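Local coordinates for protein ferredoxin, 2Fe-2S (Aquifex aeolicus, PDB 1M2D) that carries one [2Fe-2S] cluster on a thioredoxin-like fold, forms a homodimer in solution and transfers electrons in metabolic reactions, at residues P79-E84 / E97-S102; V72-V77 / E87-G92. The protein carries 1 engineered substitution. All coordinates share one frame; numbering follows the deposited sequence.

Both contacts fasten helix 82-91 of the thioredoxin-like fold, or the turn leading into it, to the antiparallel side of the sheet. Contact 1 ties the start of this region to the 97-102 segment through charges. Contact 2 ties the C-terminal part of the helix to strand 72-74 through a buried hydrogen bond. Their centres are about 5 Å apart. Strands 72-74 and 100-102 are neighbours in the sheet, and Ile101 N lies 2.8 Å from Trp73 O. Leu99 CB packs on Tyr74 CD2 at 3.6 Å. Contact 1 lies away from the cluster site. In contact 2 the Tyr74 side chain is about 11 Å from the [2Fe-2S] cluster.

Contact 1. Residues P79-E84 / E97-S102; sequences PEDVDE and ERLVIS
A salt-bridge network of Asp81, Glu84 and Arg98 joins segment 79-84, which leads into helix 82-91, to the 3-10 turn 97-99, just before strand 100-102, outermost in the thioredoxin-like sheet of this chain. Arg98 reaches across with an extended chain from CG to NE. Its NH2 is shared by two carboxylates. One bond goes to Asp81 OD1 at 2.7 Å, nearly straight at 172°. The other goes to Glu84 OE1 at 2.8 Å and is just as straight. Both acceptors lie at the guanidinium edge, close to its plane. The carboxylates are turned differently. The Asp81 carboxylate plane is turned 58° from the guanidinium plane, and its OD1 is met from above the carboxylate plane. Glu84 OE1 is met nearly along its C-O axis. NH1 adds a weak bond to Asp81 OD1, and NE a weak one to Glu84 OE1. Glu84 has CG anti to the backbone N (chi1 -171°) and an extended chain beyond, which carries its carboxylate out from the helix to the arginine. The two carboxylates balance the arginine's charge and probably fix its rotation. Lys78 N also bonds Asp81 OD2, which helps position that carboxylate. Nonpolar packing adds to this. Leu99 CG lies over one guanidinium face, offset toward the rim, and Leu99 CD1 packs on Asp81 CB at 3.8 Å. Two waters complete the guanidinium edge. Water 2 donates to Glu84 OE2 and accepts from Arg98 NE. Water 1 donates to Asp81 OD2 at 2.7 Å and accepts from Arg98 NH1 at 3.0 Å.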
ATOM      1  N   PRO A  79     -17.919  -3.386  -4.867  1.00 12.95           N
ATOM      2  CA  PRO A  79     -17.521  -4.733  -5.314  1.00 14.40           C
ATOM      3  C   PRO A  79     -17.911  -5.010  -6.762  1.00 15.84           C
ATOM      4  O   PRO A  79     -17.144  -5.656  -7.510  1.00 15.80           O
ATOM      5  CB  PRO A  79     -18.215  -5.637  -4.294  1.00 16.41           C
ATOM      6  CG  PRO A  79     -18.290  -4.785  -3.084  1.00 18.95           C
ATOM      7  CD  PRO A  79     -18.648  -3.413  -3.594  1.00 14.35           C
ATOM      8  N   GLU A  80     -19.036  -4.487  -7.212  1.00 15.60           N
ATOM      9  CA  GLU A  80     -19.515  -4.657  -8.582  1.00 17.68           C
ATOM     10  C   GLU A  80     -18.650  -3.963  -9.615  1.00 16.14           C
ATOM     11  O   GLU A  80     -18.795  -4.234 -10.803  1.00 20.42           O
ATOM     12  CB  GLU A  80     -20.949  -4.101  -8.731  1.00 21.56           C
ATOM     13  CG  GLU A  80     -21.969  -4.847  -7.905  1.00 24.99           C
ATOM     14  CD  GLU A  80     -22.143  -4.478  -6.458  1.00 25.37           C
ATOM     15  OE1 GLU A  80     -21.374  -3.745  -5.840  1.00 20.00           O
ATOM     16  OE2 GLU A  80     -23.134  -4.989  -5.870  1.00 31.56           O
ATOM     17  N   ASP A  81     -17.748  -3.068  -9.204  1.00 14.10           N
ATOM     18  CA  ASP A  81     -16.847  -2.400 -10.108  1.00 13.96           C
ATOM     19  C   ASP A  81     -15.526  -3.151 -10.266  1.00 11.97           C
ATOM     20  O   ASP A  81     -14.750  -2.783 -11.171  1.00 12.65           O
ATOM     21  CB  ASP A  81     -16.492  -1.012  -9.549  1.00 12.61           C
ATOM     22  CG  ASP A  81     -17.715  -0.144  -9.497  1.00 13.71           C
ATOM     23  OD1 ASP A  81     -18.460  -0.093 -10.519  1.00 16.38           O
ATOM     24  OD2 ASP A  81     -17.888   0.542  -8.483  1.00 13.59           O
ATOM     25  N   VAL A  82     -15.241  -4.120  -9.440  1.00 12.19           N
ATOM     26  CA  VAL A  82     -13.926  -4.758  -9.468  1.00 12.39           C
ATOM     27  C   VAL A  82     -13.696  -5.441 -10.826  1.00 12.02           C
ATOM     28  O   VAL A  82     -12.605  -5.352 -11.377  1.00 11.97           O
ATOM     29  CB  VAL A  82     -13.776  -5.704  -8.284  1.00 13.87           C
ATOM     30  CG1 VAL A  82     -12.534  -6.581  -8.458  1.00 14.96           C
ATOM     31  CG2 VAL A  82     -13.696  -4.873  -6.997  1.00 14.20           C
ATOM     32  N   ASP A  83     -14.717  -6.080 -11.400  1.00 13.28           N
ATOM     33  CA  ASP A  83     -14.486  -6.715 -12.678  1.00 14.03           C
ATOM     34  C   ASP A  83     -14.041  -5.726 -13.752  1.00 12.83           C
ATOM     35  O   ASP A  83     -13.149  -6.022 -14.517  1.00 12.88           O
ATOM     36  CB  ASP A  83     -15.744  -7.387 -13.191  1.00 20.58           C
ATOM     37  CG  ASP A  83     -16.053  -8.665 -12.484  1.00 31.30           C
ATOM     38  OD1 ASP A  83     -15.198  -9.230 -11.807  1.00 37.37           O
ATOM     39  OD2 ASP A  83     -17.252  -8.890 -12.753  1.00 42.60           O
ATOM     40  N   GLU A  84     -14.683  -4.552 -13.793  1.00 13.28           N
ATOM     41  CA  GLU A  84     -14.300  -3.576 -14.827  1.00 11.96           C
ATOM     42  C   GLU A  84     -12.892  -3.127 -14.592  1.00 10.62           C
ATOM     43  O   GLU A  84     -12.099  -2.944 -15.542  1.00 11.48           O
ATOM     44  CB  GLU A  84     -15.286  -2.409 -14.852  1.00 14.07           C
ATOM     45  CG  GLU A  84     -15.054  -1.507 -16.025  1.00 13.95           C
ATOM     46  CD  GLU A  84     -15.954  -0.280 -16.143  1.00 16.24           C
ATOM     47  OE1 GLU A  84     -16.882  -0.132 -15.336  1.00 18.32           O
ATOM     48  OE2 GLU A  84     -15.744   0.527 -17.070  1.00 18.57           O
ATOM     49  N   GLU A  97     -12.159   5.428 -16.039  1.00  9.35           N
ATOM     50  CA  GLU A  97     -12.212   6.876 -15.860  1.00  9.86           C
ATOM     51  C   GLU A  97     -13.234   7.325 -14.866  1.00  8.99           C
ATOM     52  O   GLU A  97     -12.970   8.254 -14.069  1.00 10.09           O
ATOM     53  CB  GLU A  97     -12.525   7.539 -17.222  1.00 10.73           C
ATOM     54  CG  GLU A  97     -12.379   9.014 -17.222  1.00 15.27           C
ATOM     55  CD  GLU A  97     -12.520   9.623 -18.610  1.00 22.17           C
ATOM     56  OE1 GLU A  97     -12.410  10.871 -18.590  1.00 31.09           O
ATOM     57  OE2 GLU A  97     -12.673   8.982 -19.593  1.00 37.46           O
ATOM     58  N   ARG A  98     -14.426   6.709 -14.867  1.00  9.30           N
ATOM     59  CA  ARG A  98     -15.516   7.200 -14.041  1.00  9.73           C
ATOM     60  C   ARG A  98     -15.218   7.099 -12.533  1.00  9.10           C
ATOM     61  O   ARG A  98     -15.889   7.785 -11.770  1.00 10.45           O
ATOM     62  CB  ARG A  98     -16.786   6.474 -14.361  1.00 10.90           C
ATOM     63  CG  ARG A  98     -16.786   5.032 -14.023  1.00 10.65           C
ATOM     64  CD  ARG A  98     -18.124   4.360 -14.437  1.00 12.36           C
ATOM     65  NE  ARG A  98     -17.983   2.933 -14.226  1.00 12.86           N
ATOM     66  CZ  ARG A  98     -18.213   2.322 -13.066  1.00 12.55           C
ATOM     67  NH1 ARG A  98     -18.696   2.944 -11.997  1.00 12.85           N
ATOM     68  NH2 ARG A  98     -17.983   1.014 -12.976  1.00 14.86           N
ATOM     69  N   LEU A  99     -14.289   6.264 -12.124  1.00  9.22           N
ATOM     70  CA  LEU A  99     -13.959   6.085 -10.701  1.00  9.08           C
ATOM     71  C   LEU A  99     -12.713   6.779 -10.287  1.00  8.43           C
ATOM     72  O   LEU A  99     -12.321   6.762  -9.112  1.00  9.26           O
ATOM     73  CB  LEU A  99     -13.878   4.582 -10.381  1.00  9.98           C
ATOM     74  CG  LEU A  99     -15.208   3.839 -10.514  1.00 10.47           C
ATOM     75  CD1 LEU A  99     -14.945   2.355 -10.268  1.00 14.45           C
ATOM     76  CD2 LEU A  99     -16.266   4.346  -9.597  1.00 12.20           C
ATOM     77  N   VAL A 100     -11.972   7.409 -11.197  1.00  9.23           N
ATOM     78  CA  VAL A 100     -10.703   8.030 -10.851  1.00  9.17           C
ATOM     79  C   VAL A 100     -10.907   9.272 -10.025  1.00  9.36           C
ATOM     80  O   VAL A 100     -11.675  10.159 -10.411  1.00 12.55           O
ATOM     81  CB  VAL A 100      -9.885   8.356 -12.134  1.00 10.09           C
ATOM     82  CG1 VAL A 100      -8.631   9.139 -11.826  1.00 10.94           C
ATOM     83  CG2 VAL A 100      -9.560   7.094 -12.903  1.00 11.31           C
ATOM     84  N   ILE A 101     -10.164   9.386  -8.919  1.00  8.99           N
ATOM     85  CA  ILE A 101     -10.066  10.619  -8.172  1.00 10.45           C
ATOM     86  C   ILE A 101      -8.723  11.319  -8.346  1.00 10.85           C
ATOM     87  O   ILE A 101      -8.705  12.528  -8.122  1.00 14.32           O
ATOM     88  CB  ILE A 101     -10.487  10.393  -6.718  1.00 12.04           C
ATOM     89  CG1 ILE A 101      -9.548   9.473  -5.969  1.00 12.28           C
ATOM     90  CG2 ILE A 101     -11.946   9.952  -6.673  1.00 13.27           C
ATOM     91  CD1 ILE A 101      -9.907   9.219  -4.505  1.00 14.19           C
ATOM     92  N   SER A 102      -7.667  10.655  -8.735  1.00 10.55           N
ATOM     93  CA  SER A 102      -6.408  11.291  -9.034  1.00 13.16           C
ATOM     94  C   SER A 102      -5.607  10.413  -9.957  1.00 13.32           C
ATOM     95  O   SER A 102      -5.654   9.191  -9.841  1.00 12.56           O
ATOM     96  CB  SER A 102      -5.529  11.548  -7.806  1.00 17.98           C
ATOM     97  OG  SER A 102      -4.352  12.225  -8.229  1.00 25.02           O
TER
HETATM   98  O   HOH W   1     -19.725   2.444  -9.229  1.00 14.85           O
HETATM   99  O   HOH W   2     -16.963   2.832 -16.933  1.00 14.21           O

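Contact 2. Residues V72-V77 / E87-G92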
ATOM      1  N   VAL A  72      -2.760   5.596 -10.187  1.00  9.04           N
ATOM      2  CA  VAL A  72      -4.177   5.870 -10.353  1.00  8.53           C
ATOM      3  C   VAL A  72      -4.871   5.642  -9.030  1.00  8.00           C
ATOM      4  O   VAL A  72      -4.806   4.546  -8.447  1.00  8.83           O
ATOM      5  CB  VAL A  72      -4.786   4.964 -11.425  1.00  9.77           C
ATOM      6  CG1 VAL A  72      -6.280   5.089 -11.452  1.00 11.17           C
ATOM      7  CG2 VAL A  72      -4.179   5.288 -12.782  1.00 11.93           C
ATOM      8  N   TRP A  73      -5.537   6.664  -8.527  1.00  8.19           N
ATOM      9  CA  TRP A  73      -6.359   6.603  -7.316  1.00  7.98           C
ATOM     10  C   TRP A  73      -7.801   6.535  -7.742  1.00  7.97           C
ATOM     11  O   TRP A  73      -8.287   7.411  -8.458  1.00  9.01           O
ATOM     12  CB  TRP A  73      -6.149   7.837  -6.425  1.00  8.45           C
ATOM     13  CG  TRP A  73      -4.768   7.915  -5.807  1.00  8.67           C
ATOM     14  CD1 TRP A  73      -3.563   7.948  -6.417  1.00 10.28           C
ATOM     15  CD2 TRP A  73      -4.512   7.971  -4.387  1.00  8.69           C
ATOM     16  NE1 TRP A  73      -2.559   8.012  -5.486  1.00 10.46           N
ATOM     17  CE2 TRP A  73      -3.114   8.019  -4.233  1.00  9.45           C
ATOM     18  CE3 TRP A  73      -5.320   7.961  -3.263  1.00  9.90           C
ATOM     19  CZ2 TRP A  73      -2.530   8.066  -2.976  1.00 10.87           C
ATOM     20  CZ3 TRP A  73      -4.738   8.025  -1.994  1.00 11.06           C
ATOM     21  CH2 TRP A  73      -3.340   8.080  -1.879  1.00 11.40           C
ATOM     22  N   TYR A  74      -8.497   5.501  -7.283  1.00  7.82           N
ATOM     23  CA  TYR A  74      -9.923   5.324  -7.445  1.00  8.04           C
ATOM     24  C   TYR A  74     -10.635   5.643  -6.150  1.00  7.83           C
ATOM     25  O   TYR A  74     -10.142   5.323  -5.069  1.00  8.50           O
ATOM     26  CB  TYR A  74     -10.199   3.874  -7.830  1.00  8.38           C
ATOM     27  CG  TYR A  74      -9.755   3.408  -9.176  1.00  8.29           C
ATOM     28  CD1 TYR A  74      -8.846   2.365  -9.339  1.00  8.87           C
ATOM     29  CD2 TYR A  74     -10.304   3.988 -10.322  1.00  9.06           C
ATOM     30  CE1 TYR A  74      -8.464   1.931 -10.591  1.00  8.84           C
ATOM     31  CE2 TYR A  74      -9.946   3.512 -11.569  1.00  9.38           C
ATOM     32  CZ  TYR A  74      -9.036   2.487 -11.701  1.00  8.98           C
ATOM     33  OH  TYR A  74      -8.690   2.025 -12.909  1.00 10.41           O
ATOM     34  N   GLY A  75     -11.845   6.186  -6.297  1.00  8.11           N
ATOM     35  CA  GLY A  75     -12.759   6.363  -5.191  1.00  8.90           C
ATOM     36  C   GLY A  75     -14.107   5.757  -5.455  1.00  8.94           C
ATOM     37  O   GLY A  75     -14.444   5.400  -6.596  1.00  9.68           O
ATOM     38  N   GLN A  76     -14.864   5.611  -4.391  1.00  9.73           N
ATOM     39  CA  GLN A  76     -16.237   5.117  -4.445  1.00 10.48           C
ATOM     40  C   GLN A  76     -16.349   3.736  -5.048  1.00 10.55           C
ATOM     41  O   GLN A  76     -17.343   3.413  -5.694  1.00 12.10           O
ATOM     42  CB  GLN A  76     -17.193   6.082  -5.165  1.00 11.91           C
ATOM     43  CG  GLN A  76     -17.079   7.477  -4.627  1.00 13.92           C
ATOM     44  CD  GLN A  76     -18.062   8.319  -5.450  1.00 14.90           C
ATOM     45  OE1 GLN A  76     -19.113   8.634  -5.007  1.00 16.58           O
ATOM     46  NE2 GLN A  76     -17.677   8.606  -6.701  1.00 17.73           N
ATOM     47  N   VAL A  77     -15.302   2.911  -4.896  1.00 10.07           N
ATOM     48  CA  VAL A  77     -15.316   1.627  -5.559  1.00 10.00           C
ATOM     49  C   VAL A  77     -16.306   0.680  -4.880  1.00 10.26           C
ATOM     50  O   VAL A  77     -16.281   0.511  -3.664  1.00 11.36           O
ATOM     51  CB  VAL A  77     -13.916   1.008  -5.578  1.00  9.62           C
ATOM     52  CG1 VAL A  77     -13.905  -0.312  -6.325  1.00 10.82           C
ATOM     53  CG2 VAL A  77     -12.914   1.980  -6.176  1.00  9.85           C
ATOM     54  N   GLU A  87     -10.586  -5.994 -15.776  1.00 12.54           N
ATOM     55  CA  GLU A  87     -10.578  -6.171 -17.219  1.00 14.56           C
ATOM     56  C   GLU A  87      -9.936  -5.022 -17.932  1.00 13.49           C
ATOM     57  O   GLU A  87      -8.992  -5.175 -18.764  1.00 15.92           O
ATOM     58  CB  GLU A  87     -12.027  -6.355 -17.689  1.00 16.72           C
ATOM     59  CG  GLU A  87     -12.744  -7.558 -17.115  1.00 36.18           C
ATOM     60  CD  GLU A  87     -12.101  -8.896 -17.362  1.00 38.84           C
ATOM     61  OE1 GLU A  87     -11.863  -9.212 -18.556  1.00 36.84           O
ATOM     62  OE2 GLU A  87     -11.742  -9.681 -16.473  1.00 65.90           O
ATOM     63  N   LYS A  88     -10.420  -3.832 -17.663  1.00 11.57           N
ATOM     64  CA  LYS A  88     -10.038  -2.671 -18.447  1.00 11.99           C
ATOM     65  C   LYS A  88      -8.659  -2.168 -18.072  1.00 11.55           C
ATOM     66  O   LYS A  88      -7.852  -1.787 -18.928  1.00 13.01           O
ATOM     67  CB  LYS A  88     -11.075  -1.551 -18.323  1.00 13.57           C
ATOM     68  CG  LYS A  88     -12.465  -1.863 -18.886  1.00 16.18           C
ATOM     69  CD  LYS A  88     -12.395  -2.166 -20.402  1.00 24.19           C
ATOM     70  CE  LYS A  88     -13.778  -2.228 -21.005  1.00 26.63           C
ATOM     71  NZ  LYS A  88     -13.786  -3.077 -22.218  1.00 46.38           N
ATOM     72  N   HIS A  89      -8.361  -2.110 -16.766  1.00 10.71           N
ATOM     73  CA  HIS A  89      -7.123  -1.529 -16.262  1.00 10.96           C
ATOM     74  C   HIS A  89      -6.071  -2.600 -15.985  1.00 10.97           C
ATOM     75  O   HIS A  89      -4.968  -2.523 -16.589  1.00 13.09           O
ATOM     76  CB  HIS A  89      -7.451  -0.652 -15.036  1.00 10.51           C
ATOM     77  CG  HIS A  89      -6.269   0.117 -14.549  1.00 10.09           C
ATOM     78  ND1 HIS A  89      -6.394   0.909 -13.423  1.00  9.97           N
ATOM     79  CD2 HIS A  89      -5.017   0.270 -14.991  1.00 10.64           C
ATOM     80  CE1 HIS A  89      -5.216   1.488 -13.239  1.00 10.76           C
ATOM     81  NE2 HIS A  89      -4.354   1.088 -14.172  1.00 11.24           N
ATOM     82  N   LEU A  90      -6.338  -3.539 -15.109  1.00 10.33           N
ATOM     83  CA  LEU A  90      -5.225  -4.432 -14.703  1.00 11.63           C
ATOM     84  C   LEU A  90      -4.811  -5.303 -15.865  1.00 13.93           C
ATOM     85  O   LEU A  90      -3.612  -5.566 -15.975  1.00 19.83           O
ATOM     86  CB  LEU A  90      -5.621  -5.253 -13.475  1.00 12.40           C
ATOM     87  CG  LEU A  90      -6.051  -4.415 -12.290  1.00 11.36           C
ATOM     88  CD1 LEU A  90      -6.311  -5.343 -11.098  1.00 14.09           C
ATOM     89  CD2 LEU A  90      -5.073  -3.348 -11.915  1.00 12.82           C
ATOM     90  N   LYS A  91      -5.750  -5.731 -16.718  1.00 13.06           N
ATOM     91  CA  LYS A  91      -5.382  -6.528 -17.872  1.00 15.37           C
ATOM     92  C   LYS A  91      -5.217  -5.633 -19.108  1.00 16.86           C
ATOM     93  O   LYS A  91      -4.272  -5.824 -19.827  1.00 20.74           O
ATOM     94  CB  LYS A  91      -6.447  -7.571 -18.175  1.00 17.90           C
ATOM     95  CG  LYS A  91      -6.444  -8.673 -17.121  1.00 22.69           C
ATOM     96  CD  LYS A  91      -7.600  -9.559 -17.481  1.00 24.88           C
ATOM     97  CE  LYS A  91      -7.427 -10.838 -16.715  1.00 29.75           C
ATOM     98  NZ  LYS A  91      -8.444 -11.768 -17.328  1.00 32.38           N
ATOM     99  N   GLY A  92      -6.126  -4.696 -19.349  1.00 16.63           N
ATOM    100  CA  GLY A  92      -6.173  -3.891 -20.555  1.00 16.83           C
ATOM    101  C   GLY A  92      -5.288  -2.667 -20.567  1.00 17.88           C
ATOM    102  O   GLY A  92      -5.096  -2.075 -21.637  1.00 19.91           O
TER
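The rings of Tyr74 and His89 meet rim to rim, neither lying over the face of the other. Their centroids are 5.8 Å apart and their planes stand at 71°. Val72 CG1 sits over one face of the Tyr74 ring, 3.8 Å above the plane and offset toward the rim. At the edge of the tyrosine, Tyr74 OH and His89 ND1 form a short hydrogen bond of 2.6 Å. ND1 lies near the tyrosine plane, and OH lies near the imidazole plane. His89 has CG anti to the backbone N (chi1 -173°), which sends the imidazole from the helix toward the strand. Its CE1 packs against Val72 CB at 3.9 Å. Asp70 OD2 bonds His89 NE2, so both ring nitrogens have partners and the imidazole is held against flipping. Asp70 would probably favour a proton on NE2. A leucine in place of His89 would probably leave the buried Tyr74 hydroxyl without its helix partner and Asp70 without its bond from the imidazole. Val96 N also bonds Tyr74 OH. All three touching residues are buried. The contact is helix-on-sheet packing within the thioredoxin-like fold, with one polar link through the interface between helix 82-91 and strand 72-74.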